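Local coordinates for sugar ABC transporter, sugar-binding protein (Streptococcus pneumoniae, PDB 2HEU) that probably captures sugars, such as raffinose-type oligosaccharides, outside the cell and delivers them to the membrane part of an ABC transporter, at residues 198-203 / 364-369. Sequence-based numbering, arbitrary orientation.
Sequences YLRYSQ and QYWTSE
Arg200 and Trp366 mark the nearest backbone approach, their CA atoms 7.3 Å apart, where the turn leaving helix 192-199 faces the irregular chain between strand 358-360 and helix 370-382. In this periplasmic-binding-protein fold the contact joins the end of that helix and the turn after it to a loop some 160 residues further on; a single direct hydrogen bond crosses it, from a side chain to a backbone carbonyl, supplemented by a water bridge. Arg200 NE donates to Tyr365 O over 2.9 Å. The oxygen is met almost head-on (C=O...N 168°), but the hydrogen bond is bent, with an N-H...O angle of 132°, and the acceptor lies somewhat out of the guanidinium plane. Water 1, in that plane, accepts from Arg200 NH2 and donates a longer bond to the same carbonyl, so Tyr365 O receives two donors. A bend at chi2 (67°) turns the arginine chain along Trp366, bringing Arg200 CD within 4.1 Å of Trp366 CD1. Trp366 NE1 is hydrogen-bonded to Asn196 OD1 of helix 192-199, while Phe395 and Phe396 meet the ring edge-to-face, tying the loop to helix 385-396 as well. Tyr201 folds back over its neighbour: Arg200 CG lies over the centre of the phenol ring, and Tyr201 CE1 stands 3.7 Å above the centre of the guanidinium. From there the phenol crosses the Tyr365 side chain at a slant, and Tyr201 OH comes to 3.3 Å from Tyr365 CB.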
ATOM      1  N   TYR A 198      18.446  -5.242  -8.176  1.00 10.44           N
ATOM      2  CA  TYR A 198      18.456  -5.437  -9.648  1.00 10.66           C
ATOM      3  C   TYR A 198      18.207  -4.109 -10.371  1.00  9.69           C
ATOM      4  O   TYR A 198      18.863  -3.815 -11.357  1.00 10.29           O
ATOM      5  CB  TYR A 198      17.482  -6.486 -10.062  1.00 10.47           C
ATOM      6  CG  TYR A 198      17.438  -6.701 -11.541  1.00 10.60           C
ATOM      7  CD1 TYR A 198      18.461  -7.346 -12.184  1.00 10.91           C
ATOM      8  CD2 TYR A 198      16.432  -6.165 -12.314  1.00 10.10           C
ATOM      9  CE1 TYR A 198      18.478  -7.475 -13.553  1.00 11.13           C
ATOM     10  CE2 TYR A 198      16.423  -6.288 -13.676  1.00  9.75           C
ATOM     11  CZ  TYR A 198      17.466  -6.917 -14.314  1.00  9.63           C
ATOM     12  OH  TYR A 198      17.432  -7.034 -15.668  1.00 11.44           O
ATOM     13  N   LEU A 199      17.216  -3.346  -9.905  1.00  9.66           N
ATOM     14  CA  LEU A 199      16.720  -2.181 -10.641  1.00  9.59           C
ATOM     15  C   LEU A 199      17.434  -0.914 -10.296  1.00  9.57           C
ATOM     16  O   LEU A 199      17.929  -0.179 -11.148  1.00 10.39           O
ATOM     17  CB  LEU A 199      15.245  -1.998 -10.334  1.00  9.94           C
ATOM     18  CG  LEU A 199      14.312  -3.088 -10.831  1.00 10.79           C
ATOM     19  CD1 LEU A 199      12.877  -2.840 -10.317  1.00 12.27           C
ATOM     20  CD2 LEU A 199      14.285  -3.098 -12.403  1.00 11.86           C
ATOM     21  N   ARG A 200      17.486  -0.596  -9.000  1.00 10.18           N
ATOM     22  CA  ARG A 200      17.780   0.717  -8.456  1.00 10.27           C
ATOM     23  C   ARG A 200      19.263   0.876  -8.054  1.00 10.56           C
ATOM     24  O   ARG A 200      19.835   1.938  -8.231  1.00 10.50           O
ATOM     25  CB  ARG A 200      16.880   0.984  -7.238  1.00 10.87           C
ATOM     26  CG  ARG A 200      17.293   2.161  -6.283  1.00 13.09           C
ATOM     27  CD  ARG A 200      17.165   3.483  -6.964  1.00 13.40           C
ATOM     28  NE  ARG A 200      17.669   4.537  -6.056  1.00 13.06           N
ATOM     29  CZ  ARG A 200      18.910   4.873  -5.928  1.00 12.50           C
ATOM     30  NH1 ARG A 200      19.851   4.354  -6.683  1.00 13.13           N
ATOM     31  NH2 ARG A 200      19.223   5.864  -5.137  1.00 18.61           N
ATOM     32  N   TYR A 201      19.841  -0.222  -7.494  1.00 10.64           N
ATOM     33  CA  TYR A 201      21.177  -0.144  -6.953  1.00 11.32           C
ATOM     34  C   TYR A 201      22.227  -0.780  -7.840  1.00 11.92           C
ATOM     35  O   TYR A 201      23.406  -0.820  -7.477  1.00 15.15           O
ATOM     36  CB  TYR A 201      21.245  -0.636  -5.563  1.00 12.49           C
ATOM     37  CG  TYR A 201      20.400   0.196  -4.611  1.00 12.09           C
ATOM     38  CD1 TYR A 201      20.737   1.529  -4.370  1.00 13.86           C
ATOM     39  CD2 TYR A 201      19.311  -0.333  -3.936  1.00 13.38           C
ATOM     40  CE1 TYR A 201      20.028   2.292  -3.440  1.00 15.00           C
ATOM     41  CE2 TYR A 201      18.569   0.390  -3.002  1.00 14.34           C
ATOM     42  CZ  TYR A 201      18.987   1.736  -2.744  1.00 13.54           C
ATOM     43  OH  TYR A 201      18.267   2.446  -1.822  1.00 16.37           O
ATOM     44  N   SER A 202      21.804  -1.320  -8.971  1.00 11.19           N
ATOM     45  CA  SER A 202      22.701  -1.823 -10.013  1.00 10.50           C
ATOM     46  C   SER A 202      23.410  -0.648 -10.688  1.00 10.39           C
ATOM     47  O   SER A 202      23.088   0.526 -10.465  1.00 11.34           O
ATOM     48  CB  SER A 202      21.910  -2.683 -10.955  1.00 10.39           C
ATOM     49  OG  SER A 202      20.810  -1.905 -11.456  1.00 10.59           O
ATOM     50  N   GLN A 203      24.343  -0.930 -11.622  1.00  9.82           N
ATOM     51  CA  GLN A 203      25.013   0.089 -12.338  1.00 10.15           C
ATOM     52  C   GLN A 203      24.104   0.777 -13.323  1.00  9.44           C
ATOM     53  O   GLN A 203      23.116   0.209 -13.772  1.00  9.40           O
ATOM     54  CB  GLN A 203      26.230  -0.500 -13.088  1.00 11.04           C
ATOM     55  CG  GLN A 203      27.332  -0.946 -12.151  1.00 14.60           C
ATOM     56  CD  GLN A 203      28.005   0.248 -11.659  1.00 19.46           C
ATOM     57  OE1 GLN A 203      28.799   0.900 -12.349  1.00 31.55           O
ATOM     58  NE2 GLN A 203      27.620   0.624 -10.559  1.00 18.98           N
ATOM     59  N   GLN A 364       9.942   3.351  -1.950  1.00  9.36           N
ATOM     60  CA  GLN A 364      10.639   3.791  -0.726  1.00 10.70           C
ATOM     61  C   GLN A 364      12.015   4.328  -1.053  1.00 11.23           C
ATOM     62  O   GLN A 364      12.487   5.219  -0.391  1.00 12.83           O
ATOM     63  CB  GLN A 364      10.665   2.607   0.254  1.00 10.73           C
ATOM     64  CG  GLN A 364      11.319   2.939   1.609  1.00 11.67           C
ATOM     65  CD  GLN A 364      11.295   1.815   2.582  1.00 12.51           C
ATOM     66  OE1 GLN A 364      11.131   2.105   3.837  1.00 16.36           O
ATOM     67  NE2 GLN A 364      11.302   0.606   2.166  1.00 11.69           N
ATOM     68  N   TYR A 365      12.672   3.668  -2.029  1.00 10.05           N
ATOM     69  CA  TYR A 365      14.087   3.952  -2.370  1.00 10.62           C
ATOM     70  C   TYR A 365      14.265   4.491  -3.802  1.00 10.92           C
ATOM     71  O   TYR A 365      15.327   4.372  -4.369  1.00 11.80           O
ATOM     72  CB  TYR A 365      14.975   2.763  -2.098  1.00 12.36           C
ATOM     73  CG  TYR A 365      14.996   2.415  -0.643  1.00 13.91           C
ATOM     74  CD1 TYR A 365      15.538   3.294   0.268  1.00 16.62           C
ATOM     75  CD2 TYR A 365      14.447   1.238  -0.179  1.00 16.45           C
ATOM     76  CE1 TYR A 365      15.549   2.986   1.570  1.00 19.47           C
ATOM     77  CE2 TYR A 365      14.453   0.939   1.164  1.00 18.90           C
ATOM     78  CZ  TYR A 365      15.007   1.797   2.024  1.00 20.29           C
ATOM     79  OH  TYR A 365      14.999   1.492   3.381  1.00 30.70           O
ATOM     80  N   TRP A 366      13.184   5.075  -4.340  1.00  9.87           N
ATOM     81  CA  TRP A 366      13.229   5.727  -5.625  1.00 10.19           C
ATOM     82  C   TRP A 366      12.971   7.214  -5.511  1.00 10.74           C
ATOM     83  O   TRP A 366      12.370   7.660  -4.506  1.00 13.84           O
ATOM     84  CB  TRP A 366      12.166   5.189  -6.576  1.00  9.70           C
ATOM     85  CG  TRP A 366      12.184   3.688  -6.879  1.00  9.24           C
ATOM     86  CD1 TRP A 366      13.103   2.793  -6.477  1.00  8.93           C
ATOM     87  CD2 TRP A 366      11.165   2.973  -7.589  1.00  9.30           C
ATOM     88  NE1 TRP A 366      12.750   1.542  -6.931  1.00  9.25           N
ATOM     89  CE2 TRP A 366      11.568   1.610  -7.587  1.00  8.85           C
ATOM     90  CE3 TRP A 366       9.961   3.360  -8.222  1.00 10.23           C
ATOM     91  CZ2 TRP A 366      10.797   0.649  -8.230  1.00  8.67           C
ATOM     92  CZ3 TRP A 366       9.187   2.387  -8.820  1.00  9.27           C
ATOM     93  CH2 TRP A 366       9.627   1.034  -8.800  1.00  9.34           C
ATOM     94  N   THR A 367      13.423   8.005  -6.442  1.00 10.12           N
ATOM     95  CA  THR A 367      13.178   9.438  -6.412  1.00 11.31           C
ATOM     96  C   THR A 367      11.825   9.883  -6.968  1.00 11.92           C
ATOM     97  O   THR A 367      11.439  11.005  -6.715  1.00 13.62           O
ATOM     98  CB  THR A 367      14.365  10.177  -7.068  1.00 13.08           C
ATOM     99  OG1 THR A 367      14.458   9.761  -8.376  1.00 13.62           O
ATOM    100  CG2 THR A 367      15.666   9.922  -6.335  1.00 15.69           C
ATOM    101  N   SER A 368      11.156   9.016  -7.702  1.00 11.55           N
ATOM    102  CA  SER A 368       9.821   9.231  -8.217  1.00 11.56           C
ATOM    103  C   SER A 368       9.274   7.880  -8.610  1.00 10.56           C
ATOM    104  O   SER A 368       9.972   6.865  -8.441  1.00 11.39           O
ATOM    105  CB  SER A 368       9.882  10.175  -9.416  1.00 12.98           C
ATOM    106  OG  SER A 368      10.398   9.521 -10.578  1.00 13.15           O
ATOM    107  N   GLU A 369       8.029   7.856  -9.121  1.00 11.52           N
ATOM    108  CA  GLU A 369       7.447   6.557  -9.523  1.00 10.51           C
ATOM    109  C   GLU A 369       6.614   6.614 -10.764  1.00 10.13           C
ATOM    110  O   GLU A 369       6.376   5.555 -11.383  1.00  9.78           O
ATOM    111  CB  GLU A 369       6.653   5.906  -8.384  1.00 11.41           C
ATOM    112  CG  GLU A 369       5.455   6.732  -7.930  1.00 12.45           C
ATOM    113  CD  GLU A 369       4.702   6.035  -6.845  1.00 12.97           C
ATOM    114  OE1 GLU A 369       4.635   6.552  -5.732  1.00 18.33           O
ATOM    115  OE2 GLU A 369       4.172   4.925  -7.064  1.00 13.81           O
TER
HETATM  116  O   HOH W   1      16.998   7.202  -4.179  1.00 31.94           O